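Local coordinates for protein probable acrylyl-CoA reductase AcuI (Escherichia coli, PDB 1O89) that probably catalyses the NADPH-dependent reduction of acrylyl-CoA to propanoyl-CoA as a homodimer of the zinc-containing alcohol dehydrogenase family, at residues Val53-Asn61 with Ile336-Val344; Leu22-Gln30 with His115-Ala123. All blocks are in the same frame, centred on the assembly; numbering follows the deposited sequence.

Contact 1 (Val53-Asn61 with Ile336-Val344)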
loop_
_atom_site.group_PDB
_atom_site.type_symbol
_atom_site.label_atom_id
_atom_site.label_comp_id
_atom_site.label_asym_id
_atom_site.label_seq_id
_atom_site.Cartn_x
_atom_site.Cartn_y
_atom_site.Cartn_z
ATOM N N VAL A 53 13.758 -30.550 -16.367
ATOM C CA VAL A 53 12.356 -30.938 -16.505
ATOM C C VAL A 53 12.031 -31.254 -17.977
ATOM O O VAL A 53 12.384 -30.488 -18.887
ATOM C CB VAL A 53 11.417 -29.807 -16.012
ATOM C CG1 VAL A 53 9.956 -30.228 -16.103
ATOM C CG2 VAL A 53 11.769 -29.390 -14.586
ATOM N N ASP A 54 11.409 -32.418 -18.187
ATOM C CA ASP A 54 10.752 -32.786 -19.447
ATOM C C ASP A 54 9.424 -32.047 -19.546
ATOM O O ASP A 54 8.459 -32.386 -18.865
ATOM C CB ASP A 54 10.472 -34.292 -19.505
ATOM C CG ASP A 54 11.730 -35.118 -19.683
ATOM O OD1 ASP A 54 12.626 -34.700 -20.444
ATOM O OD2 ASP A 54 11.912 -36.198 -19.095
ATOM N N VAL A 55 9.391 -31.019 -20.376
ATOM C CA VAL A 55 8.230 -30.158 -20.488
ATOM C C VAL A 55 7.166 -30.874 -21.301
ATOM O O VAL A 55 7.436 -31.489 -22.347
ATOM C CB VAL A 55 8.617 -28.804 -21.119
ATOM C CG1 VAL A 55 7.411 -27.867 -21.237
ATOM C CG2 VAL A 55 9.699 -28.154 -20.296
ATOM N N HIS A 56 5.956 -30.863 -20.774
ATOM C CA HIS A 56 4.833 -31.488 -21.448
ATOM C C HIS A 56 3.902 -30.403 -21.986
ATOM O O HIS A 56 3.367 -30.538 -23.081
ATOM C CB HIS A 56 4.088 -32.394 -20.472
ATOM C CG HIS A 56 4.884 -33.571 -20.004
ATOM N ND1 HIS A 56 5.710 -34.296 -20.839
ATOM C CD2 HIS A 56 4.942 -34.183 -18.796
ATOM C CE1 HIS A 56 6.252 -35.295 -20.163
ATOM N NE2 HIS A 56 5.803 -35.249 -18.920
ATOM N N TRP A 57 3.699 -29.350 -21.192
ATOM C CA TRP A 57 2.856 -28.203 -21.559
ATOM C C TRP A 57 3.530 -26.885 -21.214
ATOM O O TRP A 57 4.146 -26.746 -20.151
ATOM C CB TRP A 57 1.495 -28.245 -20.832
ATOM C CG TRP A 57 0.584 -29.369 -21.237
ATOM C CD1 TRP A 57 0.419 -30.561 -20.589
ATOM C CD2 TRP A 57 -0.296 -29.411 -22.376
ATOM N NE1 TRP A 57 -0.495 -31.341 -21.256
ATOM C CE2 TRP A 57 -0.963 -30.658 -22.346
ATOM C CE3 TRP A 57 -0.604 -28.514 -23.408
ATOM C CZ2 TRP A 57 -1.895 -31.046 -23.319
ATOM C CZ3 TRP A 57 -1.543 -28.897 -24.377
ATOM C CH2 TRP A 57 -2.174 -30.154 -24.323
ATOM N N SER A 58 3.402 -25.916 -22.108
ATOM C CA SER A 58 3.737 -24.521 -21.816
ATOM C C SER A 58 2.553 -23.673 -22.321
ATOM O O SER A 58 1.427 -24.191 -22.427
ATOM C CB SER A 58 5.063 -24.144 -22.488
ATOM O OG SER A 58 5.533 -22.846 -22.109
ATOM N N SER A 59 2.817 -22.405 -22.644
ATOM C CA SER A 59 1.806 -21.405 -23.022
ATOM C C SER A 59 2.398 -20.302 -23.882
ATOM O O SER A 59 3.615 -20.114 -23.930
ATOM C CB SER A 59 1.270 -20.632 -21.795
ATOM O OG SER A 59 1.157 -21.448 -20.659
ATOM N N LEU A 60 1.501 -19.530 -24.485
ATOM C CA LEU A 60 1.838 -18.250 -25.064
ATOM C C LEU A 60 1.149 -17.157 -24.253
ATOM O O LEU A 60 0.076 -16.690 -24.626
ATOM C CB LEU A 60 1.387 -18.177 -26.524
ATOM C CG LEU A 60 2.154 -18.941 -27.604
ATOM C CD1 LEU A 60 1.949 -18.261 -28.943
ATOM C CD2 LEU A 60 3.659 -19.077 -27.305
ATOM N N ASN A 61 1.762 -16.746 -23.141
ATOM C CA ASN A 61 1.338 -15.501 -22.453
ATOM C C ASN A 61 1.608 -14.296 -23.329
ATOM O O ASN A 61 2.305 -14.405 -24.339
ATOM C CB ASN A 61 2.054 -15.311 -21.117
ATOM C CG ASN A 61 1.434 -16.132 -20.009
ATOM O OD1 ASN A 61 0.413 -15.738 -19.445
ATOM N ND2 ASN A 61 2.046 -17.271 -19.688
ATOM N N ILE A 336 -7.292 -13.898 -30.957
ATOM C CA ILE A 336 -7.510 -15.126 -30.210
ATOM C C ILE A 336 -8.335 -14.837 -28.966
ATOM O O ILE A 336 -8.111 -13.830 -28.266
ATOM C CB ILE A 336 -6.153 -15.796 -29.827
ATOM C CG1 ILE A 336 -5.317 -16.085 -31.082
ATOM C CG2 ILE A 336 -6.383 -17.091 -29.025
ATOM C CD1 ILE A 336 -6.048 -16.879 -32.168
ATOM N N GLN A 337 -9.295 -15.731 -28.713
ATOM C CA GLN A 337 -10.085 -15.717 -27.489
ATOM C C GLN A 337 -9.594 -16.834 -26.573
ATOM O O GLN A 337 -9.439 -17.978 -27.009
ATOM C CB GLN A 337 -11.565 -15.920 -27.812
ATOM C CG GLN A 337 -12.468 -14.829 -27.280
ATOM C CD GLN A 337 -13.862 -14.922 -27.859
ATOM O OE1 GLN A 337 -14.571 -15.902 -27.624
ATOM N NE2 GLN A 337 -14.252 -13.917 -28.627
ATOM N N GLY A 338 -9.343 -16.498 -25.308
ATOM C CA GLY A 338 -8.889 -17.475 -24.331
ATOM C C GLY A 338 -7.432 -17.899 -24.485
ATOM O O GLY A 338 -6.626 -17.226 -25.124
ATOM N N ARG A 339 -7.113 -19.056 -23.913
ATOM C CA ARG A 339 -5.737 -19.507 -23.749
ATOM C C ARG A 339 -5.180 -20.149 -25.000
ATOM O O ARG A 339 -5.873 -20.934 -25.659
ATOM C CB ARG A 339 -5.657 -20.539 -22.630
ATOM C CG ARG A 339 -5.677 -19.971 -21.256
ATOM C CD ARG A 339 -6.844 -19.081 -20.959
ATOM N NE ARG A 339 -7.011 -18.853 -19.522
ATOM C CZ ARG A 339 -7.809 -17.936 -19.002
ATOM N NH1 ARG A 339 -8.528 -17.126 -19.779
ATOM N NH2 ARG A 339 -7.891 -17.822 -17.689
ATOM N N THR A 340 -3.932 -19.819 -25.319
ATOM C CA THR A 340 -3.147 -20.594 -26.263
ATOM C C THR A 340 -2.158 -21.429 -25.453
ATOM O O THR A 340 -1.304 -20.881 -24.773
ATOM C CB THR A 340 -2.386 -19.684 -27.251
ATOM O OG1 THR A 340 -3.303 -19.012 -28.124
ATOM C CG2 THR A 340 -1.541 -20.517 -28.208
ATOM N N LEU A 341 -2.308 -22.753 -25.501
ATOM C CA LEU A 341 -1.408 -23.676 -24.822
ATOM C C LEU A 341 -0.472 -24.308 -25.828
ATOM O O LEU A 341 -0.864 -24.593 -26.959
ATOM C CB LEU A 341 -2.205 -24.791 -24.144
ATOM C CG LEU A 341 -3.240 -24.389 -23.095
ATOM C CD1 LEU A 341 -4.003 -25.629 -22.665
ATOM C CD2 LEU A 341 -2.587 -23.735 -21.923
ATOM N N VAL A 342 0.766 -24.542 -25.418
ATOM C CA VAL A 342 1.718 -25.242 -26.273
ATOM C C VAL A 342 1.964 -26.666 -25.791
ATOM O O VAL A 342 2.478 -26.883 -24.700
ATOM C CB VAL A 342 3.036 -24.482 -26.357
ATOM C CG1 VAL A 342 4.040 -25.234 -27.247
ATOM C CG2 VAL A 342 2.784 -23.093 -26.888
ATOM N N LYS A 343 1.565 -27.638 -26.604
ATOM C CA LYS A 343 1.841 -29.046 -26.310
ATOM C C LYS A 343 3.198 -29.413 -26.903
ATOM O O LYS A 343 3.367 -29.404 -28.119
ATOM C CB LYS A 343 0.753 -29.938 -26.881
ATOM C CG LYS A 343 0.497 -31.197 -26.061
ATOM C CD LYS A 343 1.085 -32.453 -26.678
ATOM C CE LYS A 343 0.383 -33.721 -26.169
ATOM N NZ LYS A 343 -1.031 -33.442 -25.755
ATOM N N VAL A 344 4.170 -29.718 -26.042
ATOM C CA VAL A 344 5.553 -29.913 -26.493
ATOM C C VAL A 344 5.970 -31.396 -26.467
ATOM O O VAL A 344 5.349 -32.227 -25.797
ATOM C CB VAL A 344 6.551 -28.993 -25.706
ATOM C CG1 VAL A 344 5.826 -27.909 -24.946
ATOM C CG2 VAL A 344 7.398 -29.771 -24.750
#
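Ser58 and Val342 form a hydrogen-bonded antiparallel pair at the middle of this contact, where the C-terminal strand 340-343 runs along strand 53-59 of the GroES-like domain, rejoining it after the intervening parallel dinucleotide-binding sheet. Ser58 N reaches Val342 O at 2.9 Å, in the carbonyl plane and nearly straight, whereas the return bond, Val342 N to Ser58 O at 3.1 Å, comes from 64° above the carbonyl plane. Val344 N to His56 O and Leu60 N to Thr340 O extend the pairing at the two ends. On the face of Trp57 and Lys343, the lysine bends over the indole in a CH-pi contact, its CG 3.5 Å from the centroid of the six-membered ring. With CG beside its backbone N (chi1 -67°) and chi2 at 98°, Trp57 brings CE3 to 4.1 Å from Leu341 CB. Beyond the Ser58-Val342 pair, Leu60 CD2 packs on Val342 CG2 at 4.1 Å, and Leu60 CG touches Thr340 CG2. Ser58 OG is held by Asp85 O, and a classic beta bulge sets His56 and Trp57 together opposite Ala87. Trp57 leans on helix 139-161 through Met143, Leu60 and Thr340 meet Ile331 of helix 324-332, and strand 317-319 flanks strand 340-343 in parallel.

Contact 2 (Leu22-Gln30 with His115-Ala123)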
loop_
_atom_site.group_PDB
_atom_site.type_symbol
_atom_site.label_atom_id
_atom_site.label_comp_id
_atom_site.label_asym_id
_atom_site.label_seq_id
_atom_site.Cartn_x
_atom_site.Cartn_y
_atom_site.Cartn_z
ATOM N N LEU A 22 17.148 -31.952 -27.973
ATOM C CA LEU A 22 15.811 -31.363 -27.633
ATOM C C LEU A 22 15.316 -30.318 -28.652
ATOM O O LEU A 22 16.076 -29.462 -29.102
ATOM C CB LEU A 22 15.839 -30.739 -26.231
ATOM C CG LEU A 22 16.797 -29.554 -26.055
ATOM C CD1 LEU A 22 16.032 -28.286 -25.803
ATOM C CD2 LEU A 22 17.809 -29.811 -24.945
ATOM N N GLN A 23 14.036 -30.399 -29.007
ATOM C CA GLN A 23 13.391 -29.403 -29.850
ATOM C C GLN A 23 13.020 -28.186 -29.014
ATOM O O GLN A 23 12.621 -28.303 -27.866
ATOM C CB GLN A 23 12.119 -29.966 -30.496
ATOM C CG GLN A 23 12.341 -31.149 -31.408
ATOM C CD GLN A 23 12.606 -30.748 -32.858
ATOM O OE1 GLN A 23 11.668 -30.446 -33.611
ATOM N NE2 GLN A 23 13.876 -30.762 -33.254
ATOM N N ALA A 24 13.112 -27.016 -29.626
ATOM C CA ALA A 24 12.865 -25.761 -28.931
ATOM C C ALA A 24 12.576 -24.656 -29.930
ATOM O O ALA A 24 13.198 -24.605 -30.994
ATOM C CB ALA A 24 14.071 -25.397 -28.109
ATOM N N LEU A 25 11.625 -23.786 -29.602
ATOM C CA LEU A 25 11.478 -22.527 -30.314
ATOM C C LEU A 25 12.547 -21.571 -29.782
ATOM O O LEU A 25 12.514 -21.197 -28.619
ATOM C CB LEU A 25 10.084 -21.931 -30.132
ATOM C CG LEU A 25 9.813 -20.691 -31.006
ATOM C CD1 LEU A 25 9.426 -21.100 -32.406
ATOM C CD2 LEU A 25 8.739 -19.800 -30.394
ATOM N N LEU A 26 13.494 -21.217 -30.649
ATOM C CA LEU A 26 14.613 -20.340 -30.322
ATOM C C LEU A 26 14.441 -18.963 -30.976
ATOM O O LEU A 26 14.188 -18.853 -32.172
ATOM C CB LEU A 26 15.935 -20.979 -30.784
ATOM C CG LEU A 26 17.246 -20.437 -30.191
ATOM C CD1 LEU A 26 17.371 -20.818 -28.730
ATOM C CD2 LEU A 26 18.472 -20.936 -30.966
ATOM N N LEU A 27 14.572 -17.919 -30.163
ATOM C CA LEU A 27 14.543 -16.548 -30.641
ATOM C C LEU A 27 15.973 -16.070 -30.806
ATOM O O LEU A 27 16.783 -16.220 -29.904
ATOM C CB LEU A 27 13.799 -15.650 -29.651
ATOM C CG LEU A 27 12.361 -16.058 -29.317
ATOM C CD1 LEU A 27 11.642 -14.955 -28.524
ATOM C CD2 LEU A 27 11.589 -16.419 -30.582
ATOM N N GLU A 28 16.276 -15.519 -31.973
ATOM C CA GLU A 28 17.598 -14.972 -32.276
ATOM C C GLU A 28 17.428 -13.568 -32.838
ATOM O O GLU A 28 16.442 -13.296 -33.522
ATOM C CB GLU A 28 18.304 -15.853 -33.307
ATOM C CG GLU A 28 18.732 -17.209 -32.773
ATOM C CD GLU A 28 19.231 -18.149 -33.857
ATOM O OE1 GLU A 28 18.418 -18.612 -34.693
ATOM O OE2 GLU A 28 20.443 -18.434 -33.869
ATOM N N GLN A 29 18.370 -12.673 -32.553
ATOM C CA GLN A 29 18.358 -11.346 -33.160
ATOM C C GLN A 29 19.331 -11.357 -34.332
ATOM O O GLN A 29 20.548 -11.301 -34.125
ATOM C CB GLN A 29 18.748 -10.257 -32.148
ATOM C CG GLN A 29 17.559 -9.500 -31.552
ATOM C CD GLN A 29 17.946 -8.193 -30.861
ATOM O OE1 GLN A 29 17.152 -7.633 -30.098
ATOM N NE2 GLN A 29 19.150 -7.709 -31.124
ATOM N N GLN A 30 18.791 -11.442 -35.552
ATOM C CA GLN A 30 19.599 -11.490 -36.778
ATOM C C GLN A 30 19.239 -10.343 -37.720
ATOM O O GLN A 30 18.059 -10.139 -38.047
ATOM C CB GLN A 30 19.411 -12.836 -37.482
ATOM N N HIS A 115 16.319 -16.357 -19.083
ATOM C CA HIS A 115 16.738 -17.714 -18.799
ATOM C C HIS A 115 15.869 -18.643 -19.651
ATOM O O HIS A 115 14.660 -18.521 -19.625
ATOM C CB HIS A 115 16.589 -17.989 -17.293
ATOM C CG HIS A 115 16.955 -19.381 -16.884
ATOM N ND1 HIS A 115 18.036 -19.661 -16.079
ATOM C CD2 HIS A 115 16.375 -20.576 -17.158
ATOM C CE1 HIS A 115 18.116 -20.965 -15.887
ATOM N NE2 HIS A 115 17.113 -21.543 -16.522
ATOM N N TRP A 116 16.478 -19.548 -20.410
ATOM C CA TRP A 116 15.752 -20.417 -21.337
ATOM C C TRP A 116 14.561 -21.075 -20.659
ATOM O O TRP A 116 14.709 -21.724 -19.638
ATOM C CB TRP A 116 16.659 -21.502 -21.931
ATOM C CG TRP A 116 17.595 -21.024 -23.013
ATOM C CD1 TRP A 116 17.834 -19.731 -23.399
ATOM C CD2 TRP A 116 18.418 -21.840 -23.844
ATOM N NE1 TRP A 116 18.756 -19.696 -24.417
ATOM C CE2 TRP A 116 19.126 -20.982 -24.716
ATOM C CE3 TRP A 116 18.636 -23.222 -23.945
ATOM C CZ2 TRP A 116 20.033 -21.459 -25.668
ATOM C CZ3 TRP A 116 19.529 -23.693 -24.902
ATOM C CH2 TRP A 116 20.216 -22.810 -25.747
ATOM N N GLY A 117 13.394 -20.947 -21.272
ATOM C CA GLY A 117 12.149 -21.313 -20.637
ATOM C C GLY A 117 11.392 -22.436 -21.286
ATOM O O GLY A 117 11.980 -23.395 -21.766
ATOM N N GLY A 118 10.073 -22.280 -21.338
ATOM C CA GLY A 118 9.156 -23.396 -21.495
ATOM C C GLY A 118 8.885 -23.909 -22.877
ATOM O O GLY A 118 8.384 -25.015 -23.018
ATOM N N LEU A 119 9.198 -23.140 -23.909
ATOM C CA LEU A 119 8.867 -23.560 -25.274
ATOM C C LEU A 119 9.978 -24.448 -25.827
ATOM O O LEU A 119 10.646 -24.141 -26.807
ATOM C CB LEU A 119 8.553 -22.349 -26.173
ATOM C CG LEU A 119 7.148 -21.690 -26.073
ATOM C CD1 LEU A 119 6.063 -22.581 -25.499
ATOM C CD2 LEU A 119 7.210 -20.495 -25.220
ATOM N N ALA A 120 10.135 -25.589 -25.175
ATOM C CA ALA A 120 11.228 -26.507 -25.434
ATOM C C ALA A 120 10.905 -27.834 -24.756
ATOM O O ALA A 120 10.148 -27.854 -23.789
ATOM C CB ALA A 120 12.517 -25.948 -24.892
ATOM N N GLU A 121 11.479 -28.926 -25.250
ATOM C CA GLU A 121 11.236 -30.249 -24.663
ATOM C C GLU A 121 11.899 -30.386 -23.300
ATOM O O GLU A 121 11.502 -31.230 -22.500
ATOM C CB GLU A 121 11.734 -31.362 -25.583
ATOM C CG GLU A 121 10.934 -31.456 -26.871
ATOM C CD GLU A 121 11.442 -32.516 -27.825
ATOM O OE1 GLU A 121 12.632 -32.900 -27.754
ATOM O OE2 GLU A 121 10.636 -32.960 -28.657
ATOM N N GLN A 122 12.914 -29.569 -23.045
ATOM C CA GLN A 122 13.575 -29.581 -21.752
ATOM C C GLN A 122 13.879 -28.177 -21.278
ATOM O O GLN A 122 14.190 -27.305 -22.086
ATOM C CB GLN A 122 14.880 -30.363 -21.831
ATOM C CG GLN A 122 14.773 -31.765 -22.433
ATOM C CD GLN A 122 16.084 -32.501 -22.336
ATOM O OE1 GLN A 122 16.872 -32.224 -21.441
ATOM N NE2 GLN A 122 16.330 -33.440 -23.257
ATOM N N ALA A 123 13.785 -27.976 -19.968
ATOM C CA ALA A 123 14.213 -26.748 -19.314
ATOM C C ALA A 123 15.078 -27.101 -18.102
ATOM O O ALA A 123 14.797 -28.065 -17.402
ATOM C CB ALA A 123 13.016 -25.953 -18.884
#
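A single beta bridge, Ala24 with Ala120, joins the N-terminal strand 23-28 to the loop that leads into strand 122-125 of the GroES-like domain. The two methyls meet directly, Ala24 CB to Ala120 CB at 3.6 Å. Backbone bonds flank them: Glu121 N to Gln23 O at 2.9 Å, nearly along the C=O axis, and Leu25 N to Leu119 O at 3.0 Å. Leu119, centre of an inverse gamma turn, has its CA-CB bond directed toward strand 23-28, with CB packed against Leu25 CB.

Glu121 adds a side-chain grip on the same strand. With CG beside its backbone N (chi1 -67°) and the chain extended beyond, its carboxylate lies alongside Gln23, where OE1 accepts Gln23 N at 3.1 Å. The bond is almost straight (170° at the hydrogen), but the donor comes from above the carboxylate plane, while OE2 rests near Gln23 CG. An alanine here is likely to leave Gln23 N without this acceptor and the start of the strand freer to shift. Leu22 CB packs on Gln122, whose NE2 is bonded to Glu43. Strand 23-28 pairs on with strand 35-40, and Leu25 touches Ile68 of helix 62-69. Farther along, Trp116 is tied through NE1 to Pro79 O, and Leu26 CD1 approaches its indole at a slant, 4.1 Å from CZ2.

Both contacts are largely buried and reach the same mixed sheet, where strands 51-59 and 122-125 are neighbours. They meet directly: Val55 N probably bonds Glu121 O at 3.0 Å, and Leu119 packs on Ser58 and Val342. Contact 1, centred about 14 Å from the chain's centre against about 21 Å for contact 2, still has exposed residues among those that touch, His56 and Lys343; contact 2 has none. Contact 1 is regular strand pairing that brings the C-terminus into the sheet; contact 2 brings in the N-terminal strand through one bridge and a loop. Both have apolar packing, but contact 1 adds a CH-pi contact, and only in contact 2 does a side chain accept a backbone N-H across the segments.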